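Alternansucrase (Leuconostoc mesenteroides, PDB 6HVG) belongs to glycosyl hydrolase family 70, whose members are multidomain enzymes with a TIM-barrel-type catalytic domain, and also carries choline-binding repeats and a calcium site. Local coordinates at residues G408-D413 with F1271-T1276; A536-S541 with T1171-D1176; P1165-V1170 with V1193-S1198; T1185-L1190 with R1256-V1261. All coordinates share one frame; numbering follows the deposited sequence.

From the N terminus, the first segment is 408-413, whose partner 1271-1276 comes last, so contact 1 closes the widest loop and encloses the other three. Contact 2 opens at 536-541. Contact 3 opens at 1165-1170 before contact 2 closes at 1171-1176, so these two cross. Contact 4 opens at 1185-1190, contact 3 closes at 1193-1198 and contact 4 at 1256-1261: these also cross, while contacts 2 and 4 follow in series. Contacts 2 and 3 share strand 1166-1175 of a six-stranded antiparallel sheet. Contact 4 ties the end of the loop between strands 1166-1175 and 1190-1197 to the loop beyond strand 1248-1252, and Y1260 there meets D413 of contact 1.

Contact 1: residues G408-D413 with F1271-T1276; sequences GYLTAD and FNIAKT
The amide of N1272 stands nearly upright on the ring of Y409: ND2 lies 3.3 Å above the plane of the Y409 ring, over its centre, with amide and ring planes 82° apart. N1272 reaches this place with CG anti to the backbone N (chi1 -156°), and its other branch fixes the turn of the group, because N1272 OD1 accepts from A1274 N at 3.0 Å, an Asx turn. Between the backbones, G408 O takes a hydrogen bond from I1273 N (3.2 Å). Having no side chain, G408 lets A1274 CB come within 4.1 Å of its CA. Farther along, L410 and F1271 cross at about a right angle, L410 CD1 resting 3.9 Å from F1271 CB, while the F1271 ring leads away to F1280 and W443. Water 1 bridges the backbones, accepting from L410 N at 3.1 Å and donating to F1271 O at 2.6 Å. R543 O holds the Y409 phenol. The contact joins the loop before strand 415-416 to that between strands 1248-1252 and 1291-1292; one direct bond and a water link the backbones, and side-chain packing supplies the rest. Amide hydrogens over an electron-rich ring face probably add a weak polar attraction.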
loop_
_atom_site.group_PDB
_atom_site.type_symbol
_atom_site.label_atom_id
_atom_site.label_comp_id
_atom_site.label_asym_id
_atom_site.label_seq_id
_atom_site.Cartn_x
_atom_site.Cartn_y
_atom_site.Cartn_z
ATOM N N GLY A 408 -23.425 12.665 -22.203
ATOM C CA GLY A 408 -24.324 12.006 -23.143
ATOM C C GLY A 408 -24.620 10.547 -22.860
ATOM O O GLY A 408 -25.654 10.029 -23.268
ATOM N N TYR A 409 -23.707 9.872 -22.179
ATOM C CA TYR A 409 -23.869 8.461 -21.901
ATOM C C TYR A 409 -24.828 8.247 -20.740
ATOM O O TYR A 409 -25.082 9.182 -19.977
ATOM C CB TYR A 409 -22.529 7.855 -21.572
ATOM C CG TYR A 409 -21.603 7.844 -22.737
ATOM C CD1 TYR A 409 -21.606 6.800 -23.640
ATOM C CD2 TYR A 409 -20.741 8.889 -22.959
ATOM C CE1 TYR A 409 -20.764 6.791 -24.726
ATOM C CE2 TYR A 409 -19.881 8.886 -24.043
ATOM C CZ TYR A 409 -19.901 7.832 -24.920
ATOM O OH TYR A 409 -19.045 7.813 -25.994
ATOM N N LEU A 410 -25.363 7.027 -20.635
ATOM C CA LEU A 410 -26.289 6.678 -19.578
ATOM C C LEU A 410 -25.612 5.796 -18.554
ATOM O O LEU A 410 -24.647 5.136 -18.865
ATOM C CB LEU A 410 -27.494 5.925 -20.142
ATOM C CG LEU A 410 -28.222 6.512 -21.345
ATOM C CD1 LEU A 410 -29.410 5.642 -21.669
ATOM C CD2 LEU A 410 -28.667 7.939 -21.097
ATOM N N THR A 411 -26.144 5.774 -17.338
ATOM C CA THR A 411 -25.593 4.974 -16.262
ATOM C C THR A 411 -26.667 4.071 -15.662
ATOM O O THR A 411 -27.829 4.278 -15.882
ATOM C CB THR A 411 -24.938 5.878 -15.150
ATOM O OG1 THR A 411 -25.901 6.751 -14.550
ATOM C CG2 THR A 411 -23.828 6.744 -15.730
ATOM N N ALA A 412 -26.258 3.085 -14.882
ATOM C CA ALA A 412 -27.201 2.151 -14.262
ATOM C C ALA A 412 -28.279 2.860 -13.404
ATOM O O ALA A 412 -29.440 2.438 -13.368
ATOM C CB ALA A 412 -26.444 1.129 -13.415
ATOM N N ASP A 413 -27.884 3.936 -12.729
ATOM C CA ASP A 413 -28.774 4.679 -11.829
ATOM C C ASP A 413 -29.401 5.895 -12.505
ATOM O O ASP A 413 -29.958 6.782 -11.848
ATOM C CB ASP A 413 -28.004 5.107 -10.574
ATOM C CG ASP A 413 -26.780 5.962 -10.899
ATOM O OD1 ASP A 413 -26.498 6.209 -12.085
ATOM O OD2 ASP A 413 -26.103 6.386 -9.966
ATOM N N PHE A 1271 -24.903 3.475 -25.225
ATOM C CA PHE A 1271 -26.027 4.377 -25.482
ATOM C C PHE A 1271 -25.580 5.825 -25.359
ATOM O O PHE A 1271 -24.764 6.160 -24.500
ATOM C CB PHE A 1271 -27.215 4.076 -24.542
ATOM C CG PHE A 1271 -27.673 2.638 -24.597
ATOM C CD1 PHE A 1271 -28.153 2.114 -25.787
ATOM C CD2 PHE A 1271 -27.561 1.806 -23.497
ATOM C CE1 PHE A 1271 -28.534 0.800 -25.869
ATOM C CE2 PHE A 1271 -27.957 0.482 -23.574
ATOM C CZ PHE A 1271 -28.440 -0.021 -24.753
ATOM N N ASN A 1272 -26.108 6.681 -26.226
ATOM C CA ASN A 1272 -25.807 8.106 -26.175
ATOM C C ASN A 1272 -26.951 8.974 -26.688
ATOM O O ASN A 1272 -27.686 8.569 -27.591
ATOM C CB ASN A 1272 -24.520 8.410 -26.958
ATOM C CG ASN A 1272 -23.846 9.695 -26.493
ATOM O OD1 ASN A 1272 -24.176 10.775 -26.953
ATOM N ND2 ASN A 1272 -22.921 9.578 -25.554
ATOM N N ILE A 1273 -27.069 10.177 -26.124
ATOM C CA ILE A 1273 -28.163 11.110 -26.459
ATOM C C ILE A 1273 -27.717 12.574 -26.628
ATOM O O ILE A 1273 -28.543 13.476 -26.617
ATOM C CB ILE A 1273 -29.235 11.084 -25.360
ATOM C CG1 ILE A 1273 -28.559 11.184 -23.996
ATOM C CG2 ILE A 1273 -30.086 9.824 -25.465
ATOM C CD1 ILE A 1273 -29.353 11.949 -22.980
ATOM N N ALA A 1274 -26.420 12.812 -26.807
ATOM C CA ALA A 1274 -25.877 14.174 -26.766
ATOM C C ALA A 1274 -26.273 14.988 -27.989
ATOM O O ALA A 1274 -26.725 16.130 -27.865
ATOM C CB ALA A 1274 -24.363 14.139 -26.617
ATOM N N LYS A 1275 -26.107 14.390 -29.162
ATOM C CA LYS A 1275 -26.449 15.040 -30.417
ATOM C C LYS A 1275 -27.524 14.233 -31.133
ATOM O O LYS A 1275 -27.368 13.027 -31.338
ATOM C CB LYS A 1275 -25.212 15.165 -31.300
ATOM C CG LYS A 1275 -24.119 16.033 -30.705
ATOM C CD LYS A 1275 -22.934 16.137 -31.650
ATOM C CE LYS A 1275 -21.653 16.463 -30.901
ATOM N NZ LYS A 1275 -20.446 16.117 -31.705
ATOM N N THR A 1276 -28.603 14.918 -31.519
ATOM C CA THR A 1276 -29.775 14.296 -32.167
ATOM C C THR A 1276 -29.471 13.475 -33.444
ATOM O O THR A 1276 -30.252 12.582 -33.800
ATOM C CB THR A 1276 -30.902 15.338 -32.460
ATOM O OG1 THR A 1276 -30.340 16.571 -32.936
ATOM C CG2 THR A 1276 -31.722 15.629 -31.198
HETATM O O HOH W 1 -24.400 4.659 -22.421
#

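Contact 2: residues A536-S541 with T1171-D1176; sequences AYQDDS and TATRVD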
loop_
_atom_site.group_PDB
_atom_site.type_symbol
_atom_site.label_atom_id
_atom_site.label_comp_id
_atom_site.label_asym_id
_atom_site.label_seq_id
_atom_site.Cartn_x
_atom_site.Cartn_y
_atom_site.Cartn_z
ATOM N N ALA A 536 -5.894 3.735 -15.869
ATOM C CA ALA A 536 -5.222 4.700 -16.724
ATOM C C ALA A 536 -6.201 5.175 -17.797
ATOM O O ALA A 536 -6.805 4.364 -18.485
ATOM C CB ALA A 536 -4.002 4.087 -17.363
ATOM N N TYR A 537 -6.349 6.487 -17.944
ATOM C CA TYR A 537 -7.211 7.041 -18.959
ATOM C C TYR A 537 -6.550 6.950 -20.329
ATOM O O TYR A 537 -5.327 7.057 -20.451
ATOM C CB TYR A 537 -7.559 8.502 -18.672
ATOM C CG TYR A 537 -8.258 8.772 -17.357
ATOM C CD1 TYR A 537 -8.968 7.804 -16.697
ATOM C CD2 TYR A 537 -8.209 10.037 -16.778
ATOM C CE1 TYR A 537 -9.577 8.065 -15.467
ATOM C CE2 TYR A 537 -8.842 10.306 -15.575
ATOM C CZ TYR A 537 -9.521 9.309 -14.929
ATOM O OH TYR A 537 -10.122 9.562 -13.742
ATOM N N GLN A 538 -7.378 6.787 -21.369
ATOM C CA GLN A 538 -6.880 6.615 -22.739
ATOM C C GLN A 538 -7.312 7.735 -23.672
ATOM O O GLN A 538 -8.314 8.401 -23.436
ATOM C CB GLN A 538 -7.338 5.275 -23.287
ATOM C CG GLN A 538 -7.077 4.098 -22.360
ATOM C CD GLN A 538 -5.606 3.834 -22.114
ATOM O OE1 GLN A 538 -4.794 3.839 -23.028
ATOM N NE2 GLN A 538 -5.256 3.617 -20.859
ATOM N N ASP A 539 -6.518 7.949 -24.718
ATOM C CA ASP A 539 -6.852 8.894 -25.800
ATOM C C ASP A 539 -7.754 8.206 -26.789
ATOM O O ASP A 539 -7.288 7.375 -27.562
ATOM C CB ASP A 539 -5.593 9.376 -26.524
ATOM C CG ASP A 539 -4.736 10.292 -25.675
ATOM O OD1 ASP A 539 -5.201 10.784 -24.625
ATOM O OD2 ASP A 539 -3.591 10.544 -26.081
ATOM N N ASP A 540 -9.035 8.581 -26.776
ATOM C CA ASP A 540 -10.058 7.909 -27.558
ATOM C C ASP A 540 -11.021 8.964 -28.121
ATOM O O ASP A 540 -12.109 9.200 -27.582
ATOM C CB ASP A 540 -10.756 6.881 -26.662
ATOM C CG ASP A 540 -11.923 6.162 -27.341
ATOM O OD1 ASP A 540 -12.112 6.276 -28.586
ATOM O OD2 ASP A 540 -12.640 5.454 -26.592
ATOM N N SER A 541 -10.587 9.592 -29.215
ATOM C CA SER A 541 -11.336 10.659 -29.879
ATOM C C SER A 541 -12.724 10.249 -30.436
ATOM O O SER A 541 -13.609 11.095 -30.547
ATOM C CB SER A 541 -10.492 11.230 -31.006
ATOM O OG SER A 541 -10.141 10.211 -31.924
ATOM N N THR A 1171 -12.255 6.883 -21.031
ATOM C CA THR A 1171 -11.937 5.533 -21.491
ATOM C C THR A 1171 -10.775 5.012 -20.640
ATOM O O THR A 1171 -9.686 5.585 -20.658
ATOM C CB THR A 1171 -11.540 5.518 -22.977
ATOM O OG1 THR A 1171 -12.672 5.833 -23.774
ATOM C CG2 THR A 1171 -11.067 4.146 -23.390
ATOM N N ALA A 1172 -10.997 3.915 -19.927
ATOM C CA ALA A 1172 -10.091 3.505 -18.875
ATOM C C ALA A 1172 -9.647 2.067 -18.985
ATOM O O ALA A 1172 -10.425 1.191 -19.350
ATOM C CB ALA A 1172 -10.734 3.738 -17.513
ATOM N N THR A 1173 -8.394 1.831 -18.624
ATOM C CA THR A 1173 -7.822 0.498 -18.534
ATOM C C THR A 1173 -7.294 0.276 -17.126
ATOM O O THR A 1173 -6.707 1.178 -16.538
ATOM C CB THR A 1173 -6.655 0.355 -19.521
ATOM O OG1 THR A 1173 -7.113 0.613 -20.850
ATOM C CG2 THR A 1173 -6.038 -1.032 -19.466
ATOM N N ARG A 1174 -7.508 -0.921 -16.577
ATOM C CA ARG A 1174 -7.024 -1.278 -15.234
ATOM C C ARG A 1174 -5.539 -1.541 -15.258
ATOM O O ARG A 1174 -5.066 -2.363 -16.023
ATOM C CB ARG A 1174 -7.754 -2.495 -14.716
ATOM C CG ARG A 1174 -7.347 -2.971 -13.339
ATOM C CD ARG A 1174 -7.962 -2.106 -12.246
ATOM N NE ARG A 1174 -7.712 -2.684 -10.943
ATOM C CZ ARG A 1174 -6.522 -2.678 -10.349
ATOM N NH1 ARG A 1174 -5.459 -2.091 -10.917
ATOM N NH2 ARG A 1174 -6.391 -3.255 -9.163
ATOM N N VAL A 1175 -4.806 -0.800 -14.424
ATOM C CA VAL A 1175 -3.340 -0.792 -14.469
ATOM C C VAL A 1175 -2.754 -0.870 -13.089
ATOM O O VAL A 1175 -3.430 -0.567 -12.095
ATOM C CB VAL A 1175 -2.789 0.495 -15.088
ATOM C CG1 VAL A 1175 -3.072 0.547 -16.570
ATOM C CG2 VAL A 1175 -3.376 1.716 -14.399
ATOM N N ASP A 1176 -1.481 -1.266 -13.051
ATOM C CA ASP A 1176 -0.686 -1.263 -11.821
ATOM C C ASP A 1176 0.008 0.084 -11.665
ATOM O O ASP A 1176 -0.191 0.987 -12.485
ATOM C CB ASP A 1176 0.306 -2.434 -11.795
ATOM C CG ASP A 1176 1.368 -2.370 -12.889
ATOM O OD1 ASP A 1176 1.616 -1.301 -13.474
ATOM O OD2 ASP A 1176 2.009 -3.405 -13.151
#
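T1171, A536 and Q538 bury most of the surface here, where strand 534-537 runs antiparallel to strand 1166-1175, its neighbour in a six-stranded sheet. T1171 bonds through backbone and side chain: its O accepts from Q538 N at 2.7 Å, and its OG1 donates to D540 OD2 at 2.8 Å, on the anti side and 16° out of the carboxylate plane. With OG1 beside the backbone N (chi1 -68°), the methyl CG2 of T1171 turns to Q538 CB, 3.9 Å away. A536 forms the hydrogen-bonded pair with T1173: A536 N gives to T1173 O at 2.8 Å and A536 O receives T1173 N at 3.0 Å. That same A536 O takes a second bond from NE2 of Q538 at 2.9 Å, since Q538 bends at chi2 (-64°) and curls back; the two donors come from opposite faces of the carbonyl plane. A536 CB packs 3.7 Å from V1175 CG1. D540 OD2 has a further partner in R543 NE, a salt bridge. Beyond the paired A536 and Y537, the side chains of Q538 and D540 thus add bonds, and the arginine probably stabilises the charge on the carboxylate that T1171 meets.

Contact 3: residues P1165-V1170 with V1193-S1198; sequences PGKEVV and VANTKS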
loop_
_atom_site.group_PDB
_atom_site.type_symbol
_atom_site.label_atom_id
_atom_site.label_comp_id
_atom_site.label_asym_id
_atom_site.label_seq_id
_atom_site.Cartn_x
_atom_site.Cartn_y
_atom_site.Cartn_z
ATOM N N PRO A 1165 -15.481 17.568 -7.895
ATOM C CA PRO A 1165 -16.927 17.354 -7.794
ATOM C C PRO A 1165 -17.677 17.037 -9.101
ATOM O O PRO A 1165 -18.823 16.600 -9.042
ATOM C CB PRO A 1165 -17.432 18.684 -7.238
ATOM C CG PRO A 1165 -16.470 19.687 -7.772
ATOM C CD PRO A 1165 -15.133 18.996 -7.746
ATOM N N GLY A 1166 -17.040 17.232 -10.248
ATOM C CA GLY A 1166 -17.720 17.104 -11.529
ATOM C C GLY A 1166 -17.340 15.826 -12.267
ATOM O O GLY A 1166 -16.147 15.495 -12.371
ATOM N N LYS A 1167 -18.352 15.130 -12.806
ATOM C CA LYS A 1167 -18.150 13.826 -13.455
ATOM C C LYS A 1167 -17.975 13.958 -14.945
ATOM O O LYS A 1167 -18.563 14.821 -15.557
ATOM C CB LYS A 1167 -19.324 12.883 -13.195
ATOM C CG LYS A 1167 -19.661 12.667 -11.727
ATOM C CD LYS A 1167 -20.715 11.576 -11.552
ATOM C CE LYS A 1167 -21.145 11.476 -10.106
ATOM N NZ LYS A 1167 -21.935 10.253 -9.850
ATOM N N GLU A 1168 -17.121 13.109 -15.500
ATOM C CA GLU A 1168 -16.930 12.980 -16.946
ATOM C C GLU A 1168 -16.818 11.500 -17.277
ATOM O O GLU A 1168 -16.607 10.670 -16.382
ATOM C CB GLU A 1168 -15.652 13.641 -17.427
ATOM C CG GLU A 1168 -15.568 15.143 -17.253
ATOM C CD GLU A 1168 -14.217 15.678 -17.707
ATOM O OE1 GLU A 1168 -13.254 15.581 -16.912
ATOM O OE2 GLU A 1168 -14.086 16.155 -18.866
ATOM N N VAL A 1169 -16.979 11.174 -18.557
ATOM C CA VAL A 1169 -16.853 9.801 -18.998
ATOM C C VAL A 1169 -15.503 9.669 -19.665
ATOM O O VAL A 1169 -15.241 10.319 -20.665
ATOM C CB VAL A 1169 -17.988 9.369 -19.955
ATOM C CG1 VAL A 1169 -17.752 7.962 -20.475
ATOM C CG2 VAL A 1169 -19.325 9.426 -19.242
ATOM N N VAL A 1170 -14.655 8.820 -19.093
ATOM C CA VAL A 1170 -13.312 8.552 -19.616
ATOM C C VAL A 1170 -13.278 7.148 -20.218
ATOM O O VAL A 1170 -14.166 6.336 -19.945
ATOM C CB VAL A 1170 -12.222 8.624 -18.495
ATOM C CG1 VAL A 1170 -12.270 9.955 -17.764
ATOM C CG2 VAL A 1170 -12.356 7.458 -17.504
ATOM N N VAL A 1193 -17.208 6.332 -15.536
ATOM C CA VAL A 1193 -17.535 7.636 -14.985
ATOM C C VAL A 1193 -16.542 7.910 -13.879
ATOM O O VAL A 1193 -16.512 7.209 -12.887
ATOM C CB VAL A 1193 -18.949 7.669 -14.395
ATOM C CG1 VAL A 1193 -19.185 8.962 -13.642
ATOM C CG2 VAL A 1193 -19.976 7.539 -15.498
ATOM N N ALA A 1194 -15.726 8.938 -14.069
ATOM C CA ALA A 1194 -14.758 9.354 -13.075
ATOM C C ALA A 1194 -15.089 10.747 -12.571
ATOM O O ALA A 1194 -15.850 11.467 -13.199
ATOM C CB ALA A 1194 -13.368 9.337 -13.679
ATOM N N ASN A 1195 -14.530 11.104 -11.419
ATOM C CA ASN A 1195 -14.660 12.449 -10.883
ATOM C C ASN A 1195 -13.377 13.232 -11.174
ATOM O O ASN A 1195 -12.425 13.156 -10.427
ATOM C CB ASN A 1195 -14.975 12.412 -9.390
ATOM C CG ASN A 1195 -16.449 12.306 -9.111
ATOM O OD1 ASN A 1195 -16.993 11.225 -9.087
ATOM N ND2 ASN A 1195 -17.107 13.436 -8.908
ATOM N N THR A 1196 -13.397 13.996 -12.259
ATOM C CA THR A 1196 -12.195 14.609 -12.813
ATOM C C THR A 1196 -12.252 16.123 -12.974
ATOM O O THR A 1196 -11.230 16.749 -13.249
ATOM C CB THR A 1196 -11.926 14.035 -14.218
ATOM O OG1 THR A 1196 -13.151 14.044 -14.971
ATOM C CG2 THR A 1196 -11.408 12.616 -14.109
ATOM N N LYS A 1197 -13.430 16.712 -12.808
ATOM C CA LYS A 1197 -13.650 18.110 -13.150
ATOM C C LYS A 1197 -13.756 18.939 -11.888
ATOM O O LYS A 1197 -14.516 18.621 -10.993
ATOM C CB LYS A 1197 -14.928 18.229 -13.977
ATOM C CG LYS A 1197 -14.968 19.402 -14.929
ATOM C CD LYS A 1197 -16.344 19.573 -15.561
ATOM C CE LYS A 1197 -16.362 19.205 -17.034
ATOM N NZ LYS A 1197 -17.697 19.486 -17.636
ATOM N N SER A 1198 -12.981 20.004 -11.814
ATOM C CA SER A 1198 -12.997 20.921 -10.676
ATOM C C SER A 1198 -14.212 21.861 -10.718
ATOM O O SER A 1198 -14.848 22.004 -11.769
ATOM C CB SER A 1198 -11.703 21.731 -10.720
ATOM O OG SER A 1198 -11.595 22.558 -9.593
HETATM O O HOH W 2 -20.226 14.018 -8.130
#
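G1166 O is gripped by two successive backbone amides, T1196 N at 3.1 Å and K1197 N at 3.0 Å, which makes a classic beta bulge in the antiparallel pairing of strands 1166-1175 and 1190-1197. G1166 N returns a bond to K1197 O, closing the hydrogen-bonded pair, and the register then shifts by one residue, so that K1167 faces N1195. Farther on, E1168 and A1194 exchange backbone bonds in both directions. The strand axes, 4.7 Å apart at closest approach, make 124° between their N-to-C directions, so the pair is strongly twisted away from plain antiparallel. Strand 1190-1197 is the outermost strand at this side of the six-stranded sheet.

On the face carrying K1167, N1195, V1169 and V1193, the K1167 and N1195 side chains lie side by side and point the same way. K1167 CD reaches V1193 CG1 at 3.7 Å. Water 2 joins P1165 O to N1195 ND2, which also donates to L1164 O, whereas N1195 OD1 is taken by R1256 NH2. On the other face E1168 is extended beyond CG, and T1196 OG1 donates to E1168 OE1; the modelled 2.5 Å is too short to be trusted in detail. A1245 N also binds that oxygen. The E1168 and K1197 chains cross at about a right angle, but their charged atoms, OE2 and NZ, remain 5.1 Å apart. Y537 of the neighbouring strand packs on this face against V1170, A1194 and T1196, next to the point where V1170 CG1 approaches A1194 CB at 4.3 Å.

Contact 4: residues T1185-L1190 with R1256-V1261; sequences TDFVNL and RGAYYV
The long loop joining the antiparallel neighbours 1166-1175 and 1190-1197 supplies one side of this contact, and a combination of small motifs shapes its end. T1185 OG1 accepts from F1187 N at 3.0 Å, an ST turn. F1187 is the centre of an inverse gamma turn, whose bond from V1188 N to D1186 O is weak, and N1189 with L1190 forms a G1 beta bulge opposite A1172. This folding sets F1187 and L1190 together against the loop 1256-1261, and no hydrogen bond spans the two segments: the evidence is all apolar approach.

A1258 is the meeting point. Its CB lies 3.6 Å from L1190 CD1 and 4.0 Å from F1187 CD2. A chi1 of -156° carries the F1187 ring round to the carbonyl side, CE2 coming within 3.8 Å of A1258 CA. L1190 CD1 also sits over one face of the F1187 ring, offset toward the rim, so this one methyl touches both A1258 CB and the ring. Away from the F1187 ring, L1190 meets Y1259, whose side chain crosses it obliquely. Both leucine methyls touch the phenol end, and a second aromatic, W1265, meets the Y1259 ring edge-to-face.

The loop itself is held by neighbouring polar groups: E520 OE2 accepts from both R1256 N and G1257 N, and T519 OG1 from A1258 N. L1190 CD2 stands 3.7 Å from Y1259 OH.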
loop_
_atom_site.group_PDB
_atom_site.type_symbol
_atom_site.label_atom_id
_atom_site.label_comp_id
_atom_site.label_asym_id
_atom_site.label_seq_id
_atom_site.Cartn_x
_atom_site.Cartn_y
_atom_site.Cartn_z
ATOM N N THR A 1185 -6.974 -9.061 -16.886
ATOM C CA THR A 1185 -8.065 -8.125 -16.714
ATOM C C THR A 1185 -8.901 -7.998 -17.980
ATOM O O THR A 1185 -8.382 -7.860 -19.096
ATOM C CB THR A 1185 -7.602 -6.701 -16.286
ATOM O OG1 THR A 1185 -8.743 -5.904 -15.957
ATOM C CG2 THR A 1185 -6.860 -5.994 -17.433
ATOM N N ASP A 1186 -10.212 -8.005 -17.771
ATOM C CA ASP A 1186 -11.156 -7.716 -18.839
ATOM C C ASP A 1186 -11.377 -6.223 -18.929
ATOM O O ASP A 1186 -11.995 -5.761 -19.879
ATOM C CB ASP A 1186 -12.515 -8.399 -18.590
ATOM C CG ASP A 1186 -12.369 -9.856 -18.225
ATOM O OD1 ASP A 1186 -11.476 -10.512 -18.826
ATOM O OD2 ASP A 1186 -13.121 -10.316 -17.321
ATOM N N PHE A 1187 -10.902 -5.479 -17.931
ATOM C CA PHE A 1187 -11.072 -4.038 -17.897
ATOM C C PHE A 1187 -10.031 -3.361 -18.790
ATOM O O PHE A 1187 -8.992 -2.918 -18.325
ATOM C CB PHE A 1187 -10.989 -3.545 -16.467
ATOM C CG PHE A 1187 -11.680 -2.225 -16.228
ATOM C CD1 PHE A 1187 -11.347 -1.088 -16.960
ATOM C CD2 PHE A 1187 -12.646 -2.117 -15.239
ATOM C CE1 PHE A 1187 -11.958 0.122 -16.698
ATOM C CE2 PHE A 1187 -13.242 -0.904 -14.974
ATOM C CZ PHE A 1187 -12.903 0.213 -15.708
ATOM N N VAL A 1188 -10.324 -3.309 -20.087
ATOM C CA VAL A 1188 -9.469 -2.674 -21.065
ATOM C C VAL A 1188 -10.297 -1.768 -21.965
ATOM O O VAL A 1188 -11.330 -2.184 -22.492
ATOM C CB VAL A 1188 -8.734 -3.732 -21.888
ATOM C CG1 VAL A 1188 -7.785 -3.094 -22.890
ATOM C CG2 VAL A 1188 -7.956 -4.651 -20.962
ATOM N N ASN A 1189 -9.844 -0.526 -22.129
ATOM C CA ASN A 1189 -10.513 0.475 -22.949
ATOM C C ASN A 1189 -12.024 0.551 -22.748
ATOM O O ASN A 1189 -12.756 0.693 -23.715
ATOM C CB ASN A 1189 -10.185 0.250 -24.413
ATOM C CG ASN A 1189 -8.699 0.394 -24.703
ATOM O OD1 ASN A 1189 -8.089 1.401 -24.413
ATOM N ND2 ASN A 1189 -8.127 -0.604 -25.314
ATOM N N LEU A 1190 -12.478 0.476 -21.495
ATOM C CA LEU A 1190 -13.914 0.583 -21.157
ATOM C C LEU A 1190 -14.310 1.996 -20.741
ATOM O O LEU A 1190 -13.499 2.743 -20.201
ATOM C CB LEU A 1190 -14.296 -0.352 -20.005
ATOM C CG LEU A 1190 -13.947 -1.831 -20.171
ATOM C CD1 LEU A 1190 -14.497 -2.610 -18.988
ATOM C CD2 LEU A 1190 -14.488 -2.392 -21.465
ATOM N N ARG A 1256 -17.289 1.627 -9.147
ATOM C CA ARG A 1256 -18.505 1.897 -9.894
ATOM C C ARG A 1256 -18.877 0.768 -10.861
ATOM O O ARG A 1256 -20.067 0.572 -11.148
ATOM C CB ARG A 1256 -18.373 3.225 -10.638
ATOM C CG ARG A 1256 -18.649 4.378 -9.707
ATOM C CD ARG A 1256 -18.319 5.727 -10.302
ATOM N NE ARG A 1256 -18.634 6.765 -9.330
ATOM C CZ ARG A 1256 -18.256 8.035 -9.417
ATOM N NH1 ARG A 1256 -17.532 8.455 -10.436
ATOM N NH2 ARG A 1256 -18.608 8.896 -8.476
ATOM N N GLY A 1257 -17.864 0.064 -11.365
ATOM C CA GLY A 1257 -18.075 -1.112 -12.170
ATOM C C GLY A 1257 -17.548 -0.953 -13.581
ATOM O O GLY A 1257 -17.413 0.169 -14.088
ATOM N N ALA A 1258 -17.246 -2.083 -14.214
ATOM C CA ALA A 1258 -16.758 -2.073 -15.579
ATOM C C ALA A 1258 -17.817 -1.589 -16.568
ATOM O O ALA A 1258 -17.485 -1.023 -17.615
ATOM C CB ALA A 1258 -16.291 -3.460 -15.968
ATOM N N TYR A 1259 -19.098 -1.826 -16.254
ATOM C CA TYR A 1259 -20.189 -1.457 -17.183
ATOM C C TYR A 1259 -21.295 -0.667 -16.497
ATOM O O TYR A 1259 -22.468 -0.928 -16.698
ATOM C CB TYR A 1259 -20.735 -2.705 -17.880
ATOM C CG TYR A 1259 -19.671 -3.423 -18.676
ATOM C CD1 TYR A 1259 -19.206 -2.883 -19.863
ATOM C CD2 TYR A 1259 -19.111 -4.629 -18.229
ATOM C CE1 TYR A 1259 -18.219 -3.514 -20.594
ATOM C CE2 TYR A 1259 -18.123 -5.277 -18.959
ATOM C CZ TYR A 1259 -17.681 -4.713 -20.141
ATOM O OH TYR A 1259 -16.690 -5.337 -20.878
ATOM N N TYR A 1260 -20.902 0.299 -15.672
ATOM C CA TYR A 1260 -21.816 1.281 -15.094
ATOM C C TYR A 1260 -22.274 2.245 -16.192
ATOM O O TYR A 1260 -23.369 2.788 -16.112
ATOM C CB TYR A 1260 -21.095 2.029 -13.972
ATOM C CG TYR A 1260 -21.888 3.087 -13.246
ATOM C CD1 TYR A 1260 -22.951 2.743 -12.443
ATOM C CD2 TYR A 1260 -21.542 4.427 -13.331
ATOM C CE1 TYR A 1260 -23.657 3.700 -11.767
ATOM C CE2 TYR A 1260 -22.251 5.399 -12.661
ATOM C CZ TYR A 1260 -23.305 5.035 -11.886
ATOM O OH TYR A 1260 -24.023 6.006 -11.215
ATOM N N VAL A 1261 -21.420 2.456 -17.195
ATOM C CA VAL A 1261 -21.798 3.166 -18.412
ATOM C C VAL A 1261 -22.477 2.153 -19.326
ATOM O O VAL A 1261 -21.867 1.159 -19.708
ATOM C CB VAL A 1261 -20.585 3.752 -19.147
ATOM C CG1 VAL A 1261 -21.028 4.497 -20.409
ATOM C CG2 VAL A 1261 -19.790 4.691 -18.245
#